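Local coordinates for protein acyl-CoA dehydrogenase FadE3 (Mycobacterium smegmatis, PDB 4IV6) that belongs to the acyl-CoA dehydrogenase family and binds dihydroflavine-adenine dinucleotide in a four-chain assembly, at residues A251-L265 / L288-L302. Numbering follows the deposited sequence.
Sequences ARATGVARAAFEDAL and LADMGTKLYAARSLL
From Ala251 against Leu302 at one end to Leu265 against Leu288 at the other, helices 251-265 and 288-302 run nearly antiparallel, their directions 153° apart and their axes 10.2 Å from each other at closest approach. No hydrogen bond joins them directly, and the pairing illustrates how interlocking side chains can fit two long helices together. Phe261 is one knob, seated among Leu288, Met291, Gly292 and Leu295. Its CG stands anti to the backbone N (chi1 -180°), which carries the ring across to the partner backbone. There the CA of Gly292 lies over one ring face in a CH-pi contact, 4.1 Å from the centroid, and because Gly292 has no side chain the ring can settle close to the main chain. Met291 crosses the ring obliquely, its CB 3.6 Å from Phe261 CD1, and a bend at chi3 brings its CE to Ala264 CB at 3.8 Å. Leu295 answers from the other helix as the second knob, among Thr254, Ala257, Arg258 and Phe261. Its two methyls divide the hole: CD1 meets Ala257 CB at 3.8 Å, while CD2 rests against Arg258 CA and CG. Both segments belong to the helical C-terminal domain of the acyl-CoA dehydrogenase fold, as parts of helices 234-270 and 282-310, and helix 316-340 packs against Met291 and Ala298. Toward the Ala251 end the contact turns partly polar. Thr254 sets its CG2 4.0 Å from Arg299 CG, and its OG1 touches Leu302 CD2 at 3.6 Å while hydrogen bonding to Glu76. That carboxylate also forms salt bridges with Arg258 and Arg299, so it probably offsets the like charges of the two guanidinium groups, whose planes stand 74° apart.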
# COMPACT_ATOMS: atom_id res chain seq x y z
N ALA B 251 15.94 15.47 3.53
CA ALA B 251 15.82 16.20 4.80
C ALA B 251 14.59 17.10 4.86
O ALA B 251 13.97 17.22 5.91
CB ALA B 251 17.08 17.03 5.05
N ARG B 252 14.25 17.77 3.75
CA ARG B 252 13.01 18.50 3.72
C ARG B 252 11.82 17.63 4.04
O ARG B 252 10.90 18.06 4.73
CB ARG B 252 12.73 19.10 2.35
CG ARG B 252 13.22 20.46 2.18
CD ARG B 252 12.67 21.05 0.89
NE ARG B 252 13.78 21.29 0.02
CZ ARG B 252 13.67 21.61 -1.25
NH1 ARG B 252 14.76 21.82 -1.92
NH2 ARG B 252 12.48 21.73 -1.84
N ALA B 253 11.84 16.44 3.47
CA ALA B 253 10.75 15.50 3.59
C ALA B 253 10.70 14.93 5.02
O ALA B 253 9.63 14.83 5.60
CB ALA B 253 10.87 14.41 2.52
N THR B 254 11.84 14.60 5.62
CA THR B 254 11.77 14.15 7.00
C THR B 254 11.35 15.27 7.94
O THR B 254 10.74 15.00 8.95
CB THR B 254 13.05 13.49 7.51
OG1 THR B 254 14.16 14.39 7.40
CG2 THR B 254 13.29 12.19 6.78
N GLY B 255 11.64 16.52 7.58
CA GLY B 255 11.26 17.67 8.40
C GLY B 255 9.78 17.89 8.36
O GLY B 255 9.14 18.05 9.42
N VAL B 256 9.20 17.85 7.15
CA VAL B 256 7.76 17.96 6.99
C VAL B 256 7.04 16.79 7.71
O VAL B 256 6.07 16.99 8.43
CB VAL B 256 7.34 18.07 5.51
CG1 VAL B 256 5.83 17.98 5.37
CG2 VAL B 256 7.81 19.39 4.93
N ALA B 257 7.56 15.58 7.53
CA ALA B 257 7.07 14.42 8.27
C ALA B 257 7.12 14.58 9.78
O ALA B 257 6.15 14.21 10.47
CB ALA B 257 7.83 13.17 7.85
N ARG B 258 8.21 15.15 10.31
CA ARG B 258 8.35 15.34 11.76
C ARG B 258 7.23 16.26 12.23
O ARG B 258 6.61 16.01 13.24
CB ARG B 258 9.70 15.93 12.18
CG ARG B 258 10.83 14.91 12.30
CD ARG B 258 12.16 15.60 12.61
NE ARG B 258 12.06 16.26 13.89
CZ ARG B 258 12.91 17.17 14.35
NH1 ARG B 258 13.96 17.53 13.65
NH2 ARG B 258 12.69 17.75 15.52
N ALA B 259 6.96 17.30 11.44
CA ALA B 259 5.93 18.29 11.81
C ALA B 259 4.53 17.66 11.81
O ALA B 259 3.76 17.84 12.73
CB ALA B 259 5.98 19.50 10.90
N ALA B 260 4.20 16.93 10.75
CA ALA B 260 2.90 16.30 10.66
C ALA B 260 2.72 15.25 11.78
O ALA B 260 1.68 15.22 12.45
CB ALA B 260 2.74 15.65 9.30
N PHE B 261 3.73 14.41 11.98
CA PHE B 261 3.70 13.42 13.05
C PHE B 261 3.58 14.03 14.44
O PHE B 261 2.74 13.58 15.24
CB PHE B 261 4.91 12.50 12.99
CG PHE B 261 4.91 11.46 14.08
CD1 PHE B 261 3.95 10.46 14.06
CD2 PHE B 261 5.80 11.52 15.12
CE1 PHE B 261 3.90 9.49 15.07
CE2 PHE B 261 5.77 10.56 16.13
CZ PHE B 261 4.82 9.55 16.10
N GLU B 262 4.38 15.04 14.75
CA GLU B 262 4.25 15.71 16.05
C GLU B 262 2.83 16.23 16.31
O GLU B 262 2.28 16.03 17.41
CB GLU B 262 5.24 16.88 16.19
CG GLU B 262 6.66 16.44 16.38
CD GLU B 262 7.67 17.58 16.30
OE1 GLU B 262 7.33 18.74 16.50
OE2 GLU B 262 8.83 17.30 16.03
N ASP B 263 2.23 16.89 15.31
CA ASP B 263 0.89 17.44 15.46
C ASP B 263 -0.14 16.34 15.68
O ASP B 263 -1.02 16.46 16.52
CB ASP B 263 0.48 18.29 14.25
CG ASP B 263 1.15 19.64 14.21
OD1 ASP B 263 1.98 19.94 15.12
OD2 ASP B 263 0.88 20.42 13.24
N ALA B 264 -0.03 15.27 14.91
CA ALA B 264 -0.95 14.15 15.02
C ALA B 264 -0.85 13.48 16.41
O ALA B 264 -1.85 13.18 17.03
CB ALA B 264 -0.67 13.15 13.93
N LEU B 265 0.36 13.26 16.88
CA LEU B 265 0.56 12.61 18.18
C LEU B 265 0.04 13.46 19.31
O LEU B 265 -0.64 12.96 20.20
CB LEU B 265 2.03 12.33 18.40
CG LEU B 265 2.41 11.63 19.71
CD1 LEU B 265 1.70 10.30 19.87
CD2 LEU B 265 3.92 11.42 19.71
N LEU B 288 -0.58 6.07 14.31
CA LEU B 288 0.57 6.71 14.97
C LEU B 288 1.80 5.79 14.97
O LEU B 288 2.93 6.25 14.75
CB LEU B 288 0.21 7.11 16.41
CG LEU B 288 -0.87 8.19 16.45
CD1 LEU B 288 -1.43 8.27 17.86
CD2 LEU B 288 -0.31 9.52 15.95
N ALA B 289 1.58 4.52 15.28
CA ALA B 289 2.68 3.56 15.31
C ALA B 289 3.34 3.43 13.93
O ALA B 289 4.56 3.41 13.82
CB ALA B 289 2.21 2.19 15.81
N ASP B 290 2.51 3.35 12.89
CA ASP B 290 3.01 3.21 11.52
C ASP B 290 3.76 4.47 11.10
O ASP B 290 4.85 4.39 10.55
CB ASP B 290 1.90 2.89 10.54
CG ASP B 290 1.47 1.46 10.62
OD1 ASP B 290 2.23 0.65 11.18
OD2 ASP B 290 0.36 1.15 10.16
N MET B 291 3.18 5.63 11.42
CA MET B 291 3.80 6.92 11.11
C MET B 291 5.18 7.07 11.79
O MET B 291 6.19 7.44 11.15
CB MET B 291 2.87 8.08 11.55
CG MET B 291 1.56 8.14 10.77
SD MET B 291 0.24 9.05 11.63
CE MET B 291 0.78 10.71 11.36
N GLY B 292 5.21 6.80 13.09
CA GLY B 292 6.43 6.94 13.85
C GLY B 292 7.50 5.95 13.40
O GLY B 292 8.68 6.29 13.33
N THR B 293 7.07 4.73 13.11
CA THR B 293 7.99 3.69 12.64
C THR B 293 8.62 4.05 11.26
O THR B 293 9.83 3.92 11.07
CB THR B 293 7.25 2.33 12.55
OG1 THR B 293 6.80 1.96 13.85
CG2 THR B 293 8.17 1.24 12.00
N LYS B 294 7.79 4.45 10.31
CA LYS B 294 8.27 4.90 8.99
C LYS B 294 9.17 6.12 9.10
O LYS B 294 10.19 6.22 8.39
CB LYS B 294 7.10 5.21 8.04
CG LYS B 294 6.33 3.95 7.69
CD LYS B 294 5.28 4.07 6.57
CE LYS B 294 4.25 5.16 6.77
NZ LYS B 294 3.09 4.86 5.87
N LEU B 295 8.82 7.05 9.98
CA LEU B 295 9.62 8.27 10.14
C LEU B 295 11.01 7.90 10.67
O LEU B 295 12.00 8.41 10.19
CB LEU B 295 8.96 9.28 11.10
CG LEU B 295 9.72 10.58 11.38
CD1 LEU B 295 10.19 11.24 10.09
CD2 LEU B 295 8.83 11.50 12.19
N TYR B 296 11.05 7.01 11.67
CA TYR B 296 12.31 6.51 12.23
C TYR B 296 13.12 5.82 11.13
O TYR B 296 14.33 6.05 11.01
CB TYR B 296 12.02 5.53 13.37
CG TYR B 296 13.22 4.96 14.12
CD1 TYR B 296 14.43 5.63 14.20
CD2 TYR B 296 13.11 3.74 14.80
CE1 TYR B 296 15.50 5.10 14.92
CE2 TYR B 296 14.17 3.21 15.51
CZ TYR B 296 15.37 3.88 15.55
OH TYR B 296 16.42 3.33 16.27
N ALA B 297 12.46 5.01 10.31
CA ALA B 297 13.17 4.35 9.18
C ALA B 297 13.78 5.38 8.23
O ALA B 297 14.93 5.27 7.81
CB ALA B 297 12.21 3.42 8.42
N ALA B 298 13.00 6.40 7.91
CA ALA B 298 13.42 7.39 6.94
C ALA B 298 14.55 8.24 7.47
O ALA B 298 15.51 8.54 6.72
CB ALA B 298 12.25 8.24 6.53
N ARG B 299 14.49 8.63 8.76
CA ARG B 299 15.58 9.42 9.32
C ARG B 299 16.85 8.56 9.46
O ARG B 299 17.96 9.05 9.25
CB ARG B 299 15.19 10.04 10.66
CG ARG B 299 14.03 11.04 10.57
CD ARG B 299 13.85 11.76 11.91
NE ARG B 299 14.87 12.78 12.04
CZ ARG B 299 15.95 12.74 12.83
NH1 ARG B 299 16.17 11.72 13.63
NH2 ARG B 299 16.82 13.76 12.81
N SER B 300 16.69 7.28 9.79
CA SER B 300 17.84 6.39 9.92
C SER B 300 18.56 6.24 8.59
O SER B 300 19.80 6.34 8.52
CB SER B 300 17.46 5.00 10.45
OG SER B 300 16.94 5.07 11.78
N LEU B 301 17.79 6.05 7.54
CA LEU B 301 18.33 5.96 6.19
C LEU B 301 19.06 7.27 5.80
O LEU B 301 20.22 7.25 5.37
CB LEU B 301 17.21 5.60 5.19
CG LEU B 301 17.60 5.12 3.79
CD1 LEU B 301 16.34 4.72 3.01
CD2 LEU B 301 18.33 6.17 3.01
N LEU B 302 18.40 8.40 6.02
CA LEU B 302 18.97 9.71 5.75
C LEU B 302 20.33 9.95 6.45
O LEU B 302 21.30 10.39 5.83
CB LEU B 302 17.97 10.80 6.11
CG LEU B 302 18.47 12.25 6.04
CD1 LEU B 302 18.85 12.64 4.64
CD2 LEU B 302 17.41 13.18 6.62